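Local structure of aldose 1-epimerase (3NRE) at residues 224-237 against 249-261. The protein probably interconverts the alpha and beta anomers of aldose sugars. Sequence-based numbering, arbitrary orientation. Where two conformers were deposited one is given.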
HETATM    1  N   MSE A 224       1.351  -7.417 -10.996  1.00 29.80           N
HETATM    2  CA  MSE A 224       2.016  -6.799  -9.838  0.50 28.72           C
HETATM    3  C   MSE A 224       3.150  -7.712  -9.371  1.00 32.76           C
HETATM    4  O   MSE A 224       2.931  -8.917  -9.147  1.00 36.13           O
HETATM    5  CB  MSE A 224       1.033  -6.561  -8.665  0.50 27.32           C
HETATM    6  CG  MSE A 224       1.726  -6.164  -7.323  0.50 24.21           C
HETATM    7 SE   MSE A 224       0.657  -5.694  -5.714  0.38 26.06          SE
HETATM    8  CE  MSE A 224      -0.592  -4.448  -6.412  0.50 16.95           C
ATOM      9  N   GLU A 225       4.345  -7.124  -9.210  1.00 30.54           N
ATOM     10  CA  GLU A 225       5.536  -7.829  -8.707  1.00 31.84           C
ATOM     11  C   GLU A 225       6.233  -6.962  -7.669  1.00 33.97           C
ATOM     12  O   GLU A 225       6.299  -5.746  -7.798  1.00 33.16           O
ATOM     13  CB  GLU A 225       6.542  -8.151  -9.823  1.00 35.72           C
ATOM     14  CG  GLU A 225       6.016  -9.163 -10.798  1.00 42.29           C
ATOM     15  CD  GLU A 225       7.053  -9.600 -11.846  1.00 55.97           C
ATOM     16  OE1 GLU A 225       8.279  -9.623 -11.568  1.00 55.21           O
ATOM     17  OE2 GLU A 225       6.606  -9.932 -12.958  1.00 61.05           O
ATOM     18  N   THR A 226       6.676  -7.574  -6.589  1.00 33.03           N
ATOM     19  CA  THR A 226       7.405  -6.849  -5.545  1.00 29.77           C
ATOM     20  C   THR A 226       8.818  -7.432  -5.366  1.00 35.30           C
ATOM     21  O   THR A 226       9.058  -8.676  -5.539  1.00 36.22           O
ATOM     22  CB  THR A 226       6.673  -6.916  -4.196  1.00 34.41           C
ATOM     23  OG1 THR A 226       6.357  -8.299  -3.917  1.00 37.46           O
ATOM     24  CG2 THR A 226       5.395  -6.005  -4.196  1.00 27.83           C
ATOM     25  N   THR A 227       9.758  -6.552  -5.025  1.00 35.65           N
ATOM     26  CA  THR A 227      11.159  -6.975  -4.783  1.00 35.99           C
ATOM     27  C   THR A 227      11.731  -6.220  -3.596  1.00 38.39           C
ATOM     28  O   THR A 227      11.756  -4.994  -3.612  1.00 39.18           O
ATOM     29  CB  THR A 227      12.107  -6.655  -5.981  1.00 41.84           C
ATOM     30  OG1 THR A 227      11.517  -7.123  -7.192  1.00 45.74           O
ATOM     31  CG2 THR A 227      13.461  -7.329  -5.806  1.00 45.97           C
ATOM     32  N   PRO A 228      12.149  -6.925  -2.533  1.00 39.45           N
ATOM     33  CA  PRO A 228      12.020  -8.360  -2.235  1.00 41.42           C
ATOM     34  C   PRO A 228      10.553  -8.786  -2.231  1.00 37.46           C
ATOM     35  O   PRO A 228       9.670  -7.923  -2.085  1.00 38.53           O
ATOM     36  CB  PRO A 228      12.602  -8.490  -0.832  1.00 42.49           C
ATOM     37  CG  PRO A 228      13.410  -7.217  -0.624  1.00 46.15           C
ATOM     38  CD  PRO A 228      12.724  -6.171  -1.410  1.00 41.22           C
ATOM     39  N   PRO A 229      10.281 -10.072  -2.449  1.00 42.08           N
ATOM     40  CA  PRO A 229       8.893 -10.502  -2.496  1.00 40.88           C
ATOM     41  C   PRO A 229       8.215 -10.174  -1.178  1.00 39.46           C
ATOM     42  O   PRO A 229       8.709 -10.505  -0.106  1.00 39.80           O
ATOM     43  CB  PRO A 229       8.971 -12.021  -2.751  1.00 43.39           C
ATOM     44  CG  PRO A 229      10.396 -12.299  -3.148  1.00 52.17           C
ATOM     45  CD  PRO A 229      11.239 -11.187  -2.622  1.00 44.21           C
ATOM     46  N   ALA A 230       7.096  -9.492  -1.269  1.00 33.44           N
ATOM     47  CA  ALA A 230       6.277  -9.211  -0.097  1.00 33.73           C
ATOM     48  C   ALA A 230       5.585 -10.486   0.382  1.00 31.85           C
ATOM     49  O   ALA A 230       5.077 -11.244  -0.422  1.00 32.74           O
ATOM     50  CB  ALA A 230       5.249  -8.166  -0.455  1.00 30.92           C
ATOM     51  N   PRO A 231       5.510 -10.696   1.704  1.00 33.51           N
ATOM     52  CA  PRO A 231       4.907 -11.906   2.284  1.00 32.57           C
ATOM     53  C   PRO A 231       3.410 -11.805   2.597  1.00 30.30           C
ATOM     54  O   PRO A 231       2.777 -12.839   2.848  1.00 29.37           O
ATOM     55  CB  PRO A 231       5.666 -12.047   3.589  1.00 35.36           C
ATOM     56  CG  PRO A 231       5.923 -10.652   3.999  1.00 31.34           C
ATOM     57  CD  PRO A 231       6.323  -9.977   2.695  1.00 29.78           C
ATOM     58  N   CYS A 232       2.861 -10.577   2.627  1.00 28.02           N
ATOM     59  CA  CYS A 232       1.464 -10.361   3.003  0.60 27.11           C
ATOM     60  C   CYS A 232       0.824  -9.331   2.098  1.00 22.51           C
ATOM     61  O   CYS A 232       1.500  -8.458   1.604  1.00 25.14           O
ATOM     62  CB  CYS A 232       1.381  -9.890   4.446  0.60 26.34           C
ATOM     63  SG  CYS A 232       2.031 -11.066   5.637  0.60 28.77           S
ATOM     64  N   TYR A 233      -0.486  -9.467   1.900  1.00 24.95           N
ATOM     65  CA  TYR A 233      -1.293  -8.463   1.182  1.00 24.15           C
ATOM     66  C   TYR A 233      -2.606  -8.289   1.945  1.00 25.39           C
ATOM     67  O   TYR A 233      -3.100  -9.229   2.570  1.00 23.58           O
ATOM     68  CB  TYR A 233      -1.529  -8.863  -0.288  1.00 23.06           C
ATOM     69  CG  TYR A 233      -2.355 -10.116  -0.585  1.00 21.96           C
ATOM     70  CD1 TYR A 233      -3.740 -10.056  -0.731  1.00 26.25           C
ATOM     71  CD2 TYR A 233      -1.758 -11.365  -0.821  1.00 23.16           C
ATOM     72  CE1 TYR A 233      -4.491 -11.212  -1.030  1.00 23.28           C
ATOM     73  CE2 TYR A 233      -2.508 -12.487  -1.144  1.00 26.49           C
ATOM     74  CZ  TYR A 233      -3.861 -12.413  -1.233  1.00 27.92           C
ATOM     75  OH  TYR A 233      -4.612 -13.515  -1.554  1.00 28.21           O
ATOM     76  N   PHE A 234      -3.166  -7.071   1.894  1.00 22.51           N
ATOM     77  CA  PHE A 234      -4.530  -6.821   2.354  1.00 19.81           C
ATOM     78  C   PHE A 234      -5.453  -6.617   1.152  1.00 19.47           C
ATOM     79  O   PHE A 234      -5.059  -6.113   0.118  1.00 21.96           O
ATOM     80  CB  PHE A 234      -4.604  -5.565   3.289  1.00 19.68           C
ATOM     81  CG  PHE A 234      -4.588  -5.878   4.785  1.00 20.02           C
ATOM     82  CD1 PHE A 234      -3.396  -6.257   5.410  1.00 22.92           C
ATOM     83  CD2 PHE A 234      -5.728  -5.795   5.558  1.00 25.77           C
ATOM     84  CE1 PHE A 234      -3.366  -6.557   6.765  1.00 27.10           C
ATOM     85  CE2 PHE A 234      -5.675  -6.084   6.901  1.00 24.64           C
ATOM     86  CZ  PHE A 234      -4.516  -6.447   7.506  1.00 26.99           C
ATOM     87  N   ILE A 235      -6.689  -7.034   1.291  1.00 20.74           N
ATOM     88  CA  ILE A 235      -7.725  -6.755   0.322  1.00 23.86           C
ATOM     89  C   ILE A 235      -8.726  -5.861   1.042  1.00 23.59           C
ATOM     90  O   ILE A 235      -9.155  -6.166   2.181  1.00 22.46           O
ATOM     91  CB  ILE A 235      -8.483  -8.005  -0.132  1.00 23.59           C
ATOM     92  CG1 ILE A 235      -7.566  -8.983  -0.853  1.00 27.16           C
ATOM     93  CG2 ILE A 235      -9.689  -7.645  -1.023  1.00 23.31           C
ATOM     94  CD1 ILE A 235      -6.890  -8.433  -2.148  1.00 28.15           C
ATOM     95  N   PHE A 236      -9.121  -4.792   0.360  1.00 20.35           N
ATOM     96  CA  PHE A 236     -10.195  -3.926   0.780  1.00 21.77           C
ATOM     97  C   PHE A 236     -11.281  -3.837  -0.290  1.00 20.62           C
ATOM     98  O   PHE A 236     -10.988  -3.535  -1.449  1.00 21.94           O
ATOM     99  CB  PHE A 236      -9.637  -2.510   1.106  1.00 20.91           C
ATOM    100  CG  PHE A 236     -10.690  -1.603   1.609  1.00 22.45           C
ATOM    101  CD1 PHE A 236     -11.376  -1.935   2.749  1.00 23.12           C
ATOM    102  CD2 PHE A 236     -11.033  -0.465   0.944  1.00 24.75           C
ATOM    103  CE1 PHE A 236     -12.379  -1.140   3.219  1.00 24.54           C
ATOM    104  CE2 PHE A 236     -12.067   0.359   1.406  1.00 26.47           C
ATOM    105  CZ  PHE A 236     -12.725   0.029   2.551  1.00 22.40           C
ATOM    106  N   VAL A 237     -12.526  -4.109   0.110  1.00 19.86           N
ATOM    107  CA  VAL A 237     -13.753  -3.825  -0.639  1.00 23.56           C
ATOM    108  C   VAL A 237     -14.634  -3.093   0.362  1.00 23.21           C
ATOM    109  O   VAL A 237     -14.834  -3.554   1.490  1.00 22.29           O
ATOM    110  CB  VAL A 237     -14.491  -5.072  -1.118  1.00 21.78           C
ATOM    111  CG1 VAL A 237     -15.742  -4.666  -1.935  1.00 24.84           C
ATOM    112  CG2 VAL A 237     -13.558  -5.938  -1.938  1.00 26.46           C
ATOM    113  N   ASP A 249     -17.058   0.309  -7.146  1.00 29.43           N
ATOM    114  CA  ASP A 249     -16.366   0.839  -8.314  1.00 30.86           C
ATOM    115  C   ASP A 249     -14.845   0.765  -8.141  1.00 23.11           C
ATOM    116  O   ASP A 249     -14.111   1.080  -9.081  1.00 24.72           O
ATOM    117  CB  ASP A 249     -16.813   2.296  -8.586  1.00 33.02           C
ATOM    118  CG  ASP A 249     -16.821   3.152  -7.324  1.00 38.70           C
ATOM    119  OD1 ASP A 249     -17.563   2.846  -6.319  1.00 42.08           O
ATOM    120  OD2 ASP A 249     -16.081   4.167  -7.332  1.00 57.02           O
ATOM    121  N   PHE A 250     -14.374   0.407  -6.935  1.00 23.73           N
ATOM    122  CA  PHE A 250     -12.957   0.122  -6.676  1.00 19.65           C
ATOM    123  C   PHE A 250     -12.742  -0.884  -5.576  1.00 22.27           C
ATOM    124  O   PHE A 250     -13.615  -1.194  -4.801  1.00 22.29           O
ATOM    125  CB  PHE A 250     -12.135   1.381  -6.305  1.00 21.69           C
ATOM    126  CG  PHE A 250     -12.484   1.954  -4.922  1.00 21.35           C
ATOM    127  CD1 PHE A 250     -11.901   1.439  -3.761  1.00 26.34           C
ATOM    128  CD2 PHE A 250     -13.480   2.911  -4.801  1.00 29.01           C
ATOM    129  CE1 PHE A 250     -12.273   1.964  -2.465  1.00 24.20           C
ATOM    130  CE2 PHE A 250     -13.820   3.426  -3.511  1.00 30.41           C
ATOM    131  CZ  PHE A 250     -13.224   2.921  -2.402  1.00 19.93           C
ATOM    132  N   PHE A 251     -11.535  -1.393  -5.544  1.00 19.76           N
ATOM    133  CA  PHE A 251     -11.050  -2.268  -4.455  1.00 23.02           C
ATOM    134  C   PHE A 251      -9.575  -2.015  -4.305  1.00 20.70           C
ATOM    135  O   PHE A 251      -8.964  -1.416  -5.155  1.00 21.23           O
ATOM    136  CB  PHE A 251     -11.263  -3.764  -4.743  1.00 23.06           C
ATOM    137  CG  PHE A 251     -10.318  -4.324  -5.758  1.00 23.33           C
ATOM    138  CD1 PHE A 251     -10.551  -4.116  -7.123  1.00 23.11           C
ATOM    139  CD2 PHE A 251      -9.178  -5.048  -5.365  1.00 22.53           C
ATOM    140  CE1 PHE A 251      -9.666  -4.626  -8.088  1.00 27.06           C
ATOM    141  CE2 PHE A 251      -8.303  -5.560  -6.308  1.00 29.25           C
ATOM    142  CZ  PHE A 251      -8.551  -5.348  -7.686  1.00 24.07           C
ATOM    143  N   CYS A 252      -8.997  -2.452  -3.185  1.00 20.76           N
ATOM    144  CA  CYS A 252      -7.556  -2.320  -2.948  1.00 19.48           C
ATOM    145  C   CYS A 252      -6.925  -3.670  -2.778  1.00 24.03           C
ATOM    146  O   CYS A 252      -7.497  -4.579  -2.181  1.00 23.08           O
ATOM    147  CB  CYS A 252      -7.265  -1.518  -1.708  1.00 19.20           C
ATOM    148  SG  CYS A 252      -8.062   0.075  -1.714  1.00 23.30           S
ATOM    149  N   LEU A 253      -5.722  -3.808  -3.327  1.00 24.30           N
ATOM    150  CA  LEU A 253      -4.867  -4.986  -3.060  1.00 25.26           C
ATOM    151  C   LEU A 253      -3.576  -4.349  -2.628  1.00 24.38           C
ATOM    152  O   LEU A 253      -2.892  -3.721  -3.441  1.00 26.33           O
ATOM    153  CB  LEU A 253      -4.674  -5.890  -4.284  1.00 29.20           C
ATOM    154  CG  LEU A 253      -3.945  -7.203  -4.002  1.00 30.08           C
ATOM    155  CD1 LEU A 253      -4.255  -8.239  -5.108  1.00 33.35           C
ATOM    156  CD2 LEU A 253      -2.410  -7.017  -3.816  1.00 27.54           C
ATOM    157  N   GLU A 254      -3.245  -4.491  -1.343  1.00 22.54           N
ATOM    158  CA  GLU A 254      -2.184  -3.680  -0.676  1.00 19.36           C
ATOM    159  C   GLU A 254      -0.969  -4.530  -0.326  1.00 21.47           C
ATOM    160  O   GLU A 254      -1.022  -5.289   0.642  1.00 25.52           O
ATOM    161  CB  GLU A 254      -2.696  -3.078   0.622  1.00 23.05           C
ATOM    162  CG  GLU A 254      -4.061  -2.385   0.502  1.00 27.04           C
ATOM    163  CD  GLU A 254      -4.769  -2.204   1.873  1.00 26.21           C
ATOM    164  OE1 GLU A 254      -4.108  -1.998   2.952  1.00 27.68           O
ATOM    165  OE2 GLU A 254      -6.011  -2.283   1.773  1.00 32.22           O
ATOM    166  N   PRO A 255       0.130  -4.406  -1.069  1.00 22.33           N
ATOM    167  CA  PRO A 255       1.325  -5.174  -0.702  1.00 22.72           C
ATOM    168  C   PRO A 255       2.054  -4.597   0.509  1.00 24.52           C
ATOM    169  O   PRO A 255       2.192  -3.364   0.684  1.00 23.14           O
ATOM    170  CB  PRO A 255       2.195  -5.088  -1.932  1.00 24.97           C
ATOM    171  CG  PRO A 255       1.821  -3.703  -2.487  1.00 25.08           C
ATOM    172  CD  PRO A 255       0.366  -3.601  -2.272  1.00 20.90           C
HETATM  173  N   MSE A 256       2.494  -5.504   1.386  1.00 25.03           N
HETATM  174  CA  MSE A 256       3.181  -5.098   2.577  1.00 25.17           C
HETATM  175  C   MSE A 256       4.366  -5.975   2.788  1.00 26.88           C
HETATM  176  O   MSE A 256       4.291  -7.193   2.562  1.00 26.22           O
HETATM  177  CB  MSE A 256       2.266  -5.242   3.831  1.00 25.58           C
HETATM  178  CG  MSE A 256       1.029  -4.401   3.791  1.00 30.79           C
HETATM  179 SE   MSE A 256      -0.166  -5.141   5.167  0.75 32.16          SE
HETATM  180  CE  MSE A 256       0.887  -5.167   6.669  1.00 27.01           C
ATOM    181  N   SER A 257       5.436  -5.365   3.286  1.00 23.99           N
ATOM    182  CA  SER A 257       6.670  -6.094   3.543  1.00 27.08           C
ATOM    183  C   SER A 257       6.637  -6.922   4.831  1.00 27.48           C
ATOM    184  O   SER A 257       7.612  -7.638   5.135  1.00 27.11           O
ATOM    185  CB  SER A 257       7.836  -5.101   3.625  1.00 28.25           C
ATOM    186  OG  SER A 257       7.795  -4.355   4.820  1.00 26.90           O
ATOM    187  N   HIS A 258       5.516  -6.842   5.550  1.00 24.12           N
ATOM    188  CA  HIS A 258       5.365  -7.498   6.835  1.00 26.14           C
ATOM    189  C   HIS A 258       3.923  -7.834   7.080  1.00 26.06           C
ATOM    190  O   HIS A 258       3.074  -7.383   6.334  1.00 24.36           O
ATOM    191  CB  HIS A 258       5.919  -6.616   7.951  1.00 25.21           C
ATOM    192  CG  HIS A 258       5.151  -5.346   8.149  1.00 24.81           C
ATOM    193  ND1 HIS A 258       4.147  -5.222   9.082  1.00 24.67           N
ATOM    194  CD2 HIS A 258       5.271  -4.137   7.556  1.00 22.64           C
ATOM    195  CE1 HIS A 258       3.648  -3.998   9.019  1.00 24.34           C
ATOM    196  NE2 HIS A 258       4.298  -3.319   8.093  1.00 24.56           N
ATOM    197  N   ALA A 259       3.674  -8.619   8.143  1.00 25.66           N
ATOM    198  CA  ALA A 259       2.323  -9.018   8.543  1.00 25.59           C
ATOM    199  C   ALA A 259       1.733  -7.967   9.477  1.00 24.71           C
ATOM    200  O   ALA A 259       2.483  -7.345  10.228  1.00 23.06           O
ATOM    201  CB  ALA A 259       2.341 -10.345   9.243  1.00 27.16           C
ATOM    202  N   PRO A 260       0.391  -7.840   9.476  1.00 25.19           N
ATOM    203  CA  PRO A 260      -0.219  -6.970  10.466  1.00 24.53           C
ATOM    204  C   PRO A 260       0.147  -7.421  11.885  1.00 26.05           C
ATOM    205  O   PRO A 260       0.175  -8.635  12.164  1.00 26.22           O
ATOM    206  CB  PRO A 260      -1.699  -7.143  10.204  1.00 27.48           C
ATOM    207  CG  PRO A 260      -1.820  -8.518   9.585  1.00 27.48           C
ATOM    208  CD  PRO A 260      -0.596  -8.669   8.774  1.00 25.94           C
ATOM    209  N   ASP A 261       0.463  -6.457  12.754  1.00 24.50           N
ATOM    210  CA  ASP A 261       0.757  -6.718  14.166  1.00 24.25           C
ATOM    211  C   ASP A 261       2.082  -7.455  14.335  1.00 23.27           C
ATOM    212  O   ASP A 261       2.313  -8.075  15.351  1.00 26.68           O
ATOM    213  CB  ASP A 261      -0.384  -7.480  14.883  1.00 26.53           C
ATOM    214  CG  ASP A 261      -1.278  -6.576  15.732  1.00 29.52           C
ATOM    215  OD1 ASP A 261      -1.106  -5.352  15.649  1.00 25.88           O
ATOM    216  OD2 ASP A 261      -2.123  -7.132  16.515  1.00 27.73           O
TER
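Phe234 O accepts the N-H of Glu254 at 2.8 Å (N to O) and also a CA-H...O contact from Leu253 CA. Phe234 N returns a bond to Glu254 O, and Phe236 and Cys252 repeat the reciprocal pairing of antiparallel strands 232-237 and 250-256. Pro255, with no N-H to give, falls at a non-hydrogen-bonded position opposite Tyr233.

The two faces of this pairing differ. On one, Met256 SE lies 3.4 Å from Phe234 CD1, an oblique Met-aromatic contact, and Pro260 CG meets the edge of the same ring at CE1. With CG of Glu254 anti to its carbonyl carbon (chi1 -48°) and the chain extended, the carboxylate is carried across to the CB atoms of Phe234 and Phe236, OE1 being 3.6 Å from Phe234 CB; His149 of strand 142-153 also packs on Glu254. On the other face, Ile235 CD1 packs 3.7 Å from Leu253 CG, and Thr226 CG2 meets Pro255 CB at 4.0 Å. Thr226 belongs to strand 220-227 of a second sheet, as does Met224, modelled in two positions. Such apolar filling between sheets is consistent with the layered antiparallel sheets (supersandwich) of galactose mutarotase-like proteins.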